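Local coordinates for protein putative eukaryotic translation initiation factor eIF-4E (Leishmania major, PDB 5WB5) that probably binds the 7-methylguanosine cap of messenger RNA, including the cap 4 form, as a translation initiation factor of the eIF4E family, at residues E57-H69 and E129-M143. Numbering follows the deposited sequence.
Sequences EFFVMLRYMKPLH and EAKTDLDKAWENVLM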
ATOM      1  N   GLU A  57     -11.417   7.640   5.688  1.00 52.93           N
ATOM      2  CA  GLU A  57     -11.390   6.183   5.637  1.00 25.24           C
ATOM      3  C   GLU A  57      -9.960   5.673   5.554  1.00 34.66           C
ATOM      4  O   GLU A  57      -9.602   4.685   6.207  1.00 24.96           O
ATOM      5  CB  GLU A  57     -12.199   5.678   4.442  1.00 33.56           C
ATOM      6  CG  GLU A  57     -13.697   5.825   4.590  1.00 44.67           C
ATOM      7  CD  GLU A  57     -14.469   4.992   3.582  1.00 62.91           C
ATOM      8  OE1 GLU A  57     -13.948   4.756   2.470  1.00 58.43           O
ATOM      9  OE2 GLU A  57     -15.598   4.563   3.905  1.00 72.11           O
ATOM     10  N   PHE A  58      -9.130   6.333   4.745  1.00 25.90           N
ATOM     11  CA  PHE A  58      -7.738   5.928   4.609  1.00 42.57           C
ATOM     12  C   PHE A  58      -7.026   5.962   5.954  1.00 31.71           C
ATOM     13  O   PHE A  58      -6.323   5.013   6.325  1.00 31.57           O
ATOM     14  CB  PHE A  58      -7.040   6.836   3.598  1.00 40.08           C
ATOM     15  CG  PHE A  58      -5.550   6.671   3.556  1.00 61.40           C
ATOM     16  CD1 PHE A  58      -4.974   5.605   2.889  1.00 36.44           C
ATOM     17  CD2 PHE A  58      -4.727   7.593   4.171  1.00 63.59           C
ATOM     18  CE1 PHE A  58      -3.603   5.463   2.842  1.00 30.65           C
ATOM     19  CE2 PHE A  58      -3.355   7.453   4.129  1.00 23.48           C
ATOM     20  CZ  PHE A  58      -2.793   6.389   3.464  1.00 23.67           C
ATOM     21  N   PHE A  59      -7.205   7.045   6.712  1.00 23.88           N
ATOM     22  CA  PHE A  59      -6.505   7.150   7.988  1.00 33.29           C
ATOM     23  C   PHE A  59      -7.074   6.196   9.033  1.00 58.64           C
ATOM     24  O   PHE A  59      -6.336   5.745   9.914  1.00 43.67           O
ATOM     25  CB  PHE A  59      -6.530   8.592   8.483  1.00 38.30           C
ATOM     26  CG  PHE A  59      -5.494   9.457   7.826  1.00 22.89           C
ATOM     27  CD1 PHE A  59      -4.160   9.359   8.191  1.00 22.57           C
ATOM     28  CD2 PHE A  59      -5.845  10.346   6.827  1.00 23.55           C
ATOM     29  CE1 PHE A  59      -3.202  10.140   7.583  1.00 32.00           C
ATOM     30  CE2 PHE A  59      -4.891  11.130   6.215  1.00 23.89           C
ATOM     31  CZ  PHE A  59      -3.566  11.027   6.595  1.00 43.11           C
ATOM     32  N   VAL A  60      -8.359   5.849   8.943  1.00 23.97           N
ATOM     33  CA  VAL A  60      -8.898   4.818   9.830  1.00 43.17           C
ATOM     34  C   VAL A  60      -8.261   3.469   9.510  1.00 65.15           C
ATOM     35  O   VAL A  60      -7.814   2.735  10.407  1.00 38.79           O
ATOM     36  CB  VAL A  60     -10.431   4.764   9.717  1.00 62.58           C
ATOM     37  CG1 VAL A  60     -10.989   3.610  10.523  1.00 81.04           C
ATOM     38  CG2 VAL A  60     -11.044   6.067  10.202  1.00 67.77           C
ATOM     39  N   MET A  61      -8.224   3.120   8.223  1.00 27.38           N
ATOM     40  CA  MET A  61      -7.498   1.937   7.783  1.00 42.57           C
ATOM     41  C   MET A  61      -6.099   1.916   8.384  1.00 45.49           C
ATOM     42  O   MET A  61      -5.688   0.929   9.003  1.00 72.49           O
ATOM     43  CB  MET A  61      -7.430   1.918   6.253  1.00 40.60           C
ATOM     44  CG  MET A  61      -6.716   0.718   5.654  1.00 46.72           C
ATOM     45  SD  MET A  61      -6.296   0.985   3.918  1.00 34.27           S
ATOM     46  CE  MET A  61      -4.892   2.083   4.084  1.00 45.97           C
ATOM     47  N   LEU A  62      -5.356   3.011   8.214  1.00 23.99           N
ATOM     48  CA  LEU A  62      -4.015   3.090   8.785  1.00 29.82           C
ATOM     49  C   LEU A  62      -4.041   2.833  10.284  1.00 37.68           C
ATOM     50  O   LEU A  62      -3.179   2.123  10.816  1.00 35.14           O
ATOM     51  CB  LEU A  62      -3.394   4.455   8.501  1.00 54.94           C
ATOM     52  CG  LEU A  62      -2.793   4.676   7.115  1.00 68.45           C
ATOM     53  CD1 LEU A  62      -2.332   6.116   6.985  1.00 59.04           C
ATOM     54  CD2 LEU A  62      -1.636   3.720   6.857  1.00 47.39           C
ATOM     55  N   ARG A  63      -5.017   3.414  10.982  1.00 23.40           N
ATOM     56  CA  ARG A  63      -5.134   3.200  12.419  1.00 23.24           C
ATOM     57  C   ARG A  63      -5.172   1.714  12.741  1.00 38.20           C
ATOM     58  O   ARG A  63      -4.469   1.242  13.640  1.00 30.73           O
ATOM     59  CB  ARG A  63      -6.391   3.888  12.950  1.00 23.27           C
ATOM     60  CG  ARG A  63      -6.579   3.791  14.461  1.00 47.29           C
ATOM     61  CD  ARG A  63      -8.008   4.149  14.849  1.00 45.13           C
ATOM     62  NE  ARG A  63      -8.366   5.484  14.383  1.00 35.07           N
ATOM     63  CZ  ARG A  63      -9.602   5.880  14.095  1.00 24.87           C
ATOM     64  NH1 ARG A  63     -10.625   5.046  14.215  1.00 43.52           N
ATOM     65  NH2 ARG A  63      -9.813   7.123  13.675  1.00 62.41           N
ATOM     66  N   TYR A  64      -5.988   0.958  12.010  1.00 38.90           N
ATOM     67  CA  TYR A  64      -6.172  -0.453  12.336  1.00 49.55           C
ATOM     68  C   TYR A  64      -5.252  -1.387  11.555  1.00 58.24           C
ATOM     69  O   TYR A  64      -5.374  -2.608  11.694  1.00 62.54           O
ATOM     70  CB  TYR A  64      -7.636  -0.852  12.126  1.00 42.79           C
ATOM     71  CG  TYR A  64      -8.547  -0.274  13.186  1.00 34.12           C
ATOM     72  CD1 TYR A  64      -8.488  -0.727  14.500  1.00 24.54           C
ATOM     73  CD2 TYR A  64      -9.455   0.734  12.882  1.00 42.40           C
ATOM     74  CE1 TYR A  64      -9.310  -0.200  15.474  1.00 54.25           C
ATOM     75  CE2 TYR A  64     -10.282   1.265  13.849  1.00 44.74           C
ATOM     76  CZ  TYR A  64     -10.205   0.797  15.144  1.00 63.68           C
ATOM     77  OH  TYR A  64     -11.028   1.329  16.108  1.00 40.93           O
ATOM     78  N   MET A  65      -4.329  -0.857  10.758  1.00 54.49           N
ATOM     79  CA  MET A  65      -3.314  -1.692  10.132  1.00 42.66           C
ATOM     80  C   MET A  65      -2.205  -2.010  11.127  1.00 50.84           C
ATOM     81  O   MET A  65      -1.949  -1.258  12.071  1.00 45.70           O
ATOM     82  CB  MET A  65      -2.713  -0.999   8.911  1.00 69.93           C
ATOM     83  CG  MET A  65      -3.540  -1.128   7.646  1.00 82.24           C
ATOM     84  SD  MET A  65      -2.866  -0.165   6.273  1.00 49.44           S
ATOM     85  CE  MET A  65      -1.226  -0.859   6.111  1.00 83.01           C
ATOM     86  N   LYS A  66      -1.543  -3.137  10.904  1.00 59.45           N
ATOM     87  CA  LYS A  66      -0.434  -3.475  11.784  1.00 39.81           C
ATOM     88  C   LYS A  66       0.860  -2.876  11.239  1.00 35.99           C
ATOM     89  O   LYS A  66       1.093  -2.903  10.026  1.00 26.14           O
ATOM     90  CB  LYS A  66      -0.288  -4.989  11.911  1.00 51.38           C
ATOM     91  CG  LYS A  66      -1.511  -5.693  12.503  1.00 64.76           C
ATOM     92  CD  LYS A  66      -1.648  -5.439  13.996  1.00 74.08           C
ATOM     93  CE  LYS A  66      -2.941  -6.030  14.548  1.00 81.36           C
ATOM     94  NZ  LYS A  66      -3.071  -7.484  14.265  1.00 58.17           N
ATOM     95  N   PRO A  67       1.715  -2.307  12.087  1.00 23.36           N
ATOM     96  CA  PRO A  67       2.986  -1.775  11.589  1.00 27.03           C
ATOM     97  C   PRO A  67       3.892  -2.884  11.084  1.00 49.27           C
ATOM     98  O   PRO A  67       3.829  -4.030  11.536  1.00 61.78           O
ATOM     99  CB  PRO A  67       3.587  -1.075  12.814  1.00 29.44           C
ATOM    100  CG  PRO A  67       2.960  -1.738  13.975  1.00 22.81           C
ATOM    101  CD  PRO A  67       1.572  -2.113  13.539  1.00 25.55           C
ATOM    102  N   LEU A  68       4.746  -2.524  10.127  1.00 68.31           N
ATOM    103  CA  LEU A  68       5.669  -3.496   9.556  1.00 54.64           C
ATOM    104  C   LEU A  68       6.708  -3.940  10.575  1.00 30.52           C
ATOM    105  O   LEU A  68       7.169  -5.085  10.527  1.00 26.41           O
ATOM    106  CB  LEU A  68       6.348  -2.903   8.324  1.00 49.99           C
ATOM    107  CG  LEU A  68       5.401  -2.265   7.305  1.00 45.57           C
ATOM    108  CD1 LEU A  68       6.194  -1.547   6.232  1.00 73.19           C
ATOM    109  CD2 LEU A  68       4.484  -3.307   6.688  1.00 43.75           C
ATOM    110  N   HIS A  69       7.081  -3.058  11.505  1.00 31.24           N
ATOM    111  CA  HIS A  69       8.043  -3.426  12.537  1.00 37.38           C
ATOM    112  C   HIS A  69       7.556  -4.610  13.358  1.00 53.05           C
ATOM    113  O   HIS A  69       8.370  -5.399  13.852  1.00 69.41           O
ATOM    114  CB  HIS A  69       8.313  -2.227  13.447  1.00 50.13           C
ATOM    115  CG  HIS A  69       9.127  -2.557  14.658  1.00 75.28           C
ATOM    116  ND1 HIS A  69      10.160  -3.468  14.636  1.00 83.84           N
ATOM    117  CD2 HIS A  69       9.061  -2.093  15.928  1.00 71.93           C
ATOM    118  CE1 HIS A  69      10.695  -3.554  15.841  1.00 95.55           C
ATOM    119  NE2 HIS A  69      10.047  -2.728  16.644  1.00 96.90           N
ATOM    120  N   GLU A 129       7.000   2.837  21.353  1.00 74.30           N
ATOM    121  CA  GLU A 129       8.224   3.259  20.692  1.00 84.64           C
ATOM    122  C   GLU A 129       7.875   4.128  19.491  1.00 64.72           C
ATOM    123  O   GLU A 129       6.729   4.173  19.036  1.00 67.72           O
ATOM    124  CB  GLU A 129       9.058   2.046  20.257  1.00 81.00           C
ATOM    125  CG  GLU A 129       8.322   1.090  19.327  1.00 78.48           C
ATOM    126  CD  GLU A 129       8.917  -0.304  19.332  1.00 83.62           C
ATOM    127  OE1 GLU A 129       9.901  -0.532  20.067  1.00 93.65           O
ATOM    128  OE2 GLU A 129       8.396  -1.174  18.603  1.00104.65           O
ATOM    129  N   ALA A 130       8.884   4.827  18.982  1.00 46.87           N
ATOM    130  CA  ALA A 130       8.699   5.695  17.830  1.00 49.85           C
ATOM    131  C   ALA A 130       8.621   4.870  16.553  1.00 50.72           C
ATOM    132  O   ALA A 130       9.295   3.846  16.417  1.00 58.15           O
ATOM    133  CB  ALA A 130       9.842   6.704  17.732  1.00 71.87           C
ATOM    134  N   LYS A 131       7.786   5.323  15.618  1.00 25.29           N
ATOM    135  CA  LYS A 131       7.655   4.639  14.340  1.00 34.49           C
ATOM    136  C   LYS A 131       9.019   4.471  13.690  1.00 28.59           C
ATOM    137  O   LYS A 131       9.855   5.376  13.717  1.00 57.02           O
ATOM    138  CB  LYS A 131       6.726   5.420  13.407  1.00 35.77           C
ATOM    139  CG  LYS A 131       5.249   5.298  13.736  1.00 33.48           C
ATOM    140  CD  LYS A 131       4.388   5.928  12.647  1.00 38.64           C
ATOM    141  CE  LYS A 131       2.904   5.790  12.946  1.00 24.78           C
ATOM    142  NZ  LYS A 131       2.522   6.419  14.240  1.00 57.30           N
ATOM    143  N   THR A 132       9.247   3.297  13.115  1.00 59.83           N
ATOM    144  CA  THR A 132      10.487   3.053  12.403  1.00 42.45           C
ATOM    145  C   THR A 132      10.474   3.780  11.061  1.00 44.21           C
ATOM    146  O   THR A 132       9.420   4.130  10.523  1.00 57.83           O
ATOM    147  CB  THR A 132      10.696   1.555  12.185  1.00 45.91           C
ATOM    148  OG1 THR A 132       9.654   1.044  11.344  1.00 55.67           O
ATOM    149  CG2 THR A 132      10.680   0.815  13.517  1.00 72.58           C
ATOM    150  N   ASP A 133      11.673   4.018  10.525  1.00 29.89           N
ATOM    151  CA  ASP A 133      11.778   4.628   9.205  1.00 32.59           C
ATOM    152  C   ASP A 133      11.060   3.796   8.152  1.00 27.78           C
ATOM    153  O   ASP A 133      10.521   4.348   7.185  1.00 23.71           O
ATOM    154  CB  ASP A 133      13.247   4.813   8.829  1.00 36.45           C
ATOM    155  CG  ASP A 133      13.936   5.872   9.670  1.00 35.46           C
ATOM    156  OD1 ASP A 133      13.291   6.890  10.000  1.00 46.57           O
ATOM    157  OD2 ASP A 133      15.125   5.686  10.005  1.00 61.24           O
ATOM    158  N   LEU A 134      11.029   2.473   8.322  1.00 22.15           N
ATOM    159  CA  LEU A 134      10.304   1.621   7.384  1.00 22.97           C
ATOM    160  C   LEU A 134       8.806   1.911   7.426  1.00 29.45           C
ATOM    161  O   LEU A 134       8.161   2.068   6.381  1.00 21.61           O
ATOM    162  CB  LEU A 134      10.580   0.151   7.700  1.00 64.49           C
ATOM    163  CG  LEU A 134       9.895  -0.884   6.808  1.00 68.36           C
ATOM    164  CD1 LEU A 134      10.388  -0.773   5.380  1.00 33.02           C
ATOM    165  CD2 LEU A 134      10.133  -2.278   7.355  1.00 72.51           C
ATOM    166  N   ASP A 135       8.229   1.971   8.628  1.00 26.63           N
ATOM    167  CA  ASP A 135       6.818   2.320   8.740  1.00 36.73           C
ATOM    168  C   ASP A 135       6.558   3.709   8.173  1.00 37.26           C
ATOM    169  O   ASP A 135       5.546   3.933   7.498  1.00 23.36           O
ATOM    170  CB  ASP A 135       6.368   2.247  10.199  1.00 54.16           C
ATOM    171  CG  ASP A 135       6.419   0.840  10.760  1.00 42.20           C
ATOM    172  OD1 ASP A 135       6.041  -0.113  10.041  1.00 21.84           O
ATOM    173  OD2 ASP A 135       6.836   0.691  11.930  1.00 29.18           O
ATOM    174  N   LYS A 136       7.460   4.659   8.441  1.00 33.84           N
ATOM    175  CA  LYS A 136       7.271   6.019   7.945  1.00 29.33           C
ATOM    176  C   LYS A 136       7.270   6.055   6.423  1.00 49.16           C
ATOM    177  O   LYS A 136       6.452   6.753   5.813  1.00 21.13           O
ATOM    178  CB  LYS A 136       8.361   6.939   8.497  1.00 22.24           C
ATOM    179  CG  LYS A 136       8.256   7.213   9.994  1.00 21.53           C
ATOM    180  CD  LYS A 136       9.458   8.001  10.491  1.00 41.40           C
ATOM    181  CE  LYS A 136       9.399   8.229  11.991  1.00 62.63           C
ATOM    182  NZ  LYS A 136      10.668   8.811  12.515  1.00 81.66           N
ATOM    183  N   ALA A 137       8.178   5.308   5.789  1.00 21.29           N
ATOM    184  CA  ALA A 137       8.214   5.267   4.331  1.00 21.28           C
ATOM    185  C   ALA A 137       6.975   4.584   3.770  1.00 32.68           C
ATOM    186  O   ALA A 137       6.428   5.011   2.744  1.00 28.18           O
ATOM    187  CB  ALA A 137       9.481   4.555   3.861  1.00 24.33           C
ATOM    188  N   TRP A 138       6.519   3.519   4.429  1.00 42.08           N
ATOM    189  CA  TRP A 138       5.294   2.853   4.006  1.00 38.18           C
ATOM    190  C   TRP A 138       4.115   3.822   4.045  1.00 33.08           C
ATOM    191  O   TRP A 138       3.341   3.923   3.082  1.00 21.34           O
ATOM    192  CB  TRP A 138       5.061   1.635   4.906  1.00 54.91           C
ATOM    193  CG  TRP A 138       3.828   0.843   4.627  1.00 40.75           C
ATOM    194  CD1 TRP A 138       2.918   0.412   5.544  1.00 38.81           C
ATOM    195  CD2 TRP A 138       3.369   0.375   3.353  1.00 21.69           C
ATOM    196  NE1 TRP A 138       1.918  -0.293   4.924  1.00 32.37           N
ATOM    197  CE2 TRP A 138       2.170  -0.330   3.577  1.00 21.75           C
ATOM    198  CE3 TRP A 138       3.850   0.483   2.046  1.00 30.66           C
ATOM    199  CZ2 TRP A 138       1.447  -0.920   2.547  1.00 27.93           C
ATOM    200  CZ3 TRP A 138       3.129  -0.105   1.021  1.00 42.95           C
ATOM    201  CH2 TRP A 138       1.941  -0.797   1.279  1.00 46.70           C
ATOM    202  N   GLU A 139       3.986   4.567   5.145  1.00 27.69           N
ATOM    203  CA  GLU A 139       2.909   5.545   5.270  1.00 44.75           C
ATOM    204  C   GLU A 139       3.035   6.647   4.221  1.00 21.08           C
ATOM    205  O   GLU A 139       2.034   7.070   3.633  1.00 21.03           O
ATOM    206  CB  GLU A 139       2.907   6.142   6.680  1.00 49.31           C
ATOM    207  CG  GLU A 139       2.565   5.146   7.784  1.00 65.17           C
ATOM    208  CD  GLU A 139       2.680   5.742   9.180  1.00 21.21           C
ATOM    209  OE1 GLU A 139       3.152   6.891   9.304  1.00 43.38           O
ATOM    210  OE2 GLU A 139       2.298   5.059  10.155  1.00 41.21           O
ATOM    211  N   ASN A 140       4.256   7.128   3.976  1.00 21.05           N
ATOM    212  CA  ASN A 140       4.449   8.176   2.981  1.00 20.94           C
ATOM    213  C   ASN A 140       4.026   7.706   1.596  1.00 28.47           C
ATOM    214  O   ASN A 140       3.362   8.444   0.856  1.00 45.17           O
ATOM    215  CB  ASN A 140       5.908   8.629   2.971  1.00 57.09           C
ATOM    216  CG  ASN A 140       6.273   9.457   4.189  1.00 37.50           C
ATOM    217  OD1 ASN A 140       5.406  10.009   4.869  1.00 20.80           O
ATOM    218  ND2 ASN A 140       7.565   9.556   4.468  1.00 41.52           N
ATOM    219  N   VAL A 141       4.394   6.478   1.225  1.00 32.21           N
ATOM    220  CA  VAL A 141       4.036   5.978  -0.099  1.00 29.00           C
ATOM    221  C   VAL A 141       2.534   5.748  -0.195  1.00 27.57           C
ATOM    222  O   VAL A 141       1.921   5.995  -1.241  1.00 21.11           O
ATOM    223  CB  VAL A 141       4.829   4.699  -0.423  1.00 29.90           C
ATOM    224  CG1 VAL A 141       4.402   4.128  -1.770  1.00 27.65           C
ATOM    225  CG2 VAL A 141       6.316   5.001  -0.427  1.00 21.25           C
ATOM    226  N   LEU A 142       1.909   5.282   0.888  1.00 21.18           N
ATOM    227  CA  LEU A 142       0.459   5.118   0.867  1.00 32.78           C
ATOM    228  C   LEU A 142      -0.241   6.464   0.699  1.00 43.43           C
ATOM    229  O   LEU A 142      -1.202   6.584  -0.075  1.00 62.05           O
ATOM    230  CB  LEU A 142      -0.004   4.419   2.144  1.00 21.26           C
ATOM    231  CG  LEU A 142       0.020   2.894   2.101  1.00 33.55           C
ATOM    232  CD1 LEU A 142      -0.033   2.322   3.512  1.00 41.50           C
ATOM    233  CD2 LEU A 142      -1.150   2.379   1.266  1.00 43.42           C
ATOM    234  N   MET A 143       0.228   7.486   1.424  1.00 45.85           N
ATOM    235  CA  MET A 143      -0.370   8.812   1.315  1.00 32.56           C
ATOM    236  C   MET A 143      -0.167   9.389  -0.078  1.00 31.54           C
ATOM    237  O   MET A 143      -1.058  10.053  -0.615  1.00 38.63           O
ATOM    238  CB  MET A 143       0.224   9.751   2.367  1.00 37.12           C
ATOM    239  CG  MET A 143      -0.217   9.457   3.792  1.00 39.61           C
ATOM    240  SD  MET A 143       0.377  10.662   4.991  1.00 62.75           S
ATOM    241  CE  MET A 143       2.143  10.455   4.820  1.00 58.25           C
TER
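Phe58 holds CG anti to the backbone N (chi1 170°), which brings the edge of its ring to Leu142 CB, 3.7 Å from CZ. The Met143 side chain crosses that of Phe58 at about a right angle, its CG near CE2. Its sulfur also makes an oblique Met-aromatic contact with Phe59, SD lying 5.4 Å from the ring centroid. Leu62 and Leu142 run past each other in opposite directions, their CD2 and CD1 methyls 4.0 Å apart.

Trp138 is gripped by the loop after helix 55-64. The bend at chi3 of Met65 carries CE to the indole edge, close to NE1. With Trp138 CG anti to its own N (chi1 179°), the Leu68 side chain crosses that of Trp138 at about a right angle. Leu68 CD1 rests 3.6 Å from Trp138 CB and also touches Leu134 CG, while CD2 lies over one indole face.

The carboxylate of Asp135 ties down the loop backbone. Its OD1 accepts from Leu68 N at 2.7 Å on the syn side, tilted 21° from the carboxylate plane, and weakly from His69 N. Thr132 is the N-cap of the helix, its OG1 accepting from Asp135 N at 3.2 Å. Asp135 thus links the start of helix 133-147 to the loop. His69 CB packs on Thr132 CG2.

The two helices run nearly antiparallel. Beneath them, Tyr77, Phe79, Ile167 and Met169 of the sheet meet Met65, Leu68, Trp138 and Leu142. The chain of another protein hydrogen-bonds to Arg63, Tyr64 and Asn140. This is the helical layer on the convex back of the eIF4E fold, the face on which eIF4E partner proteins dock.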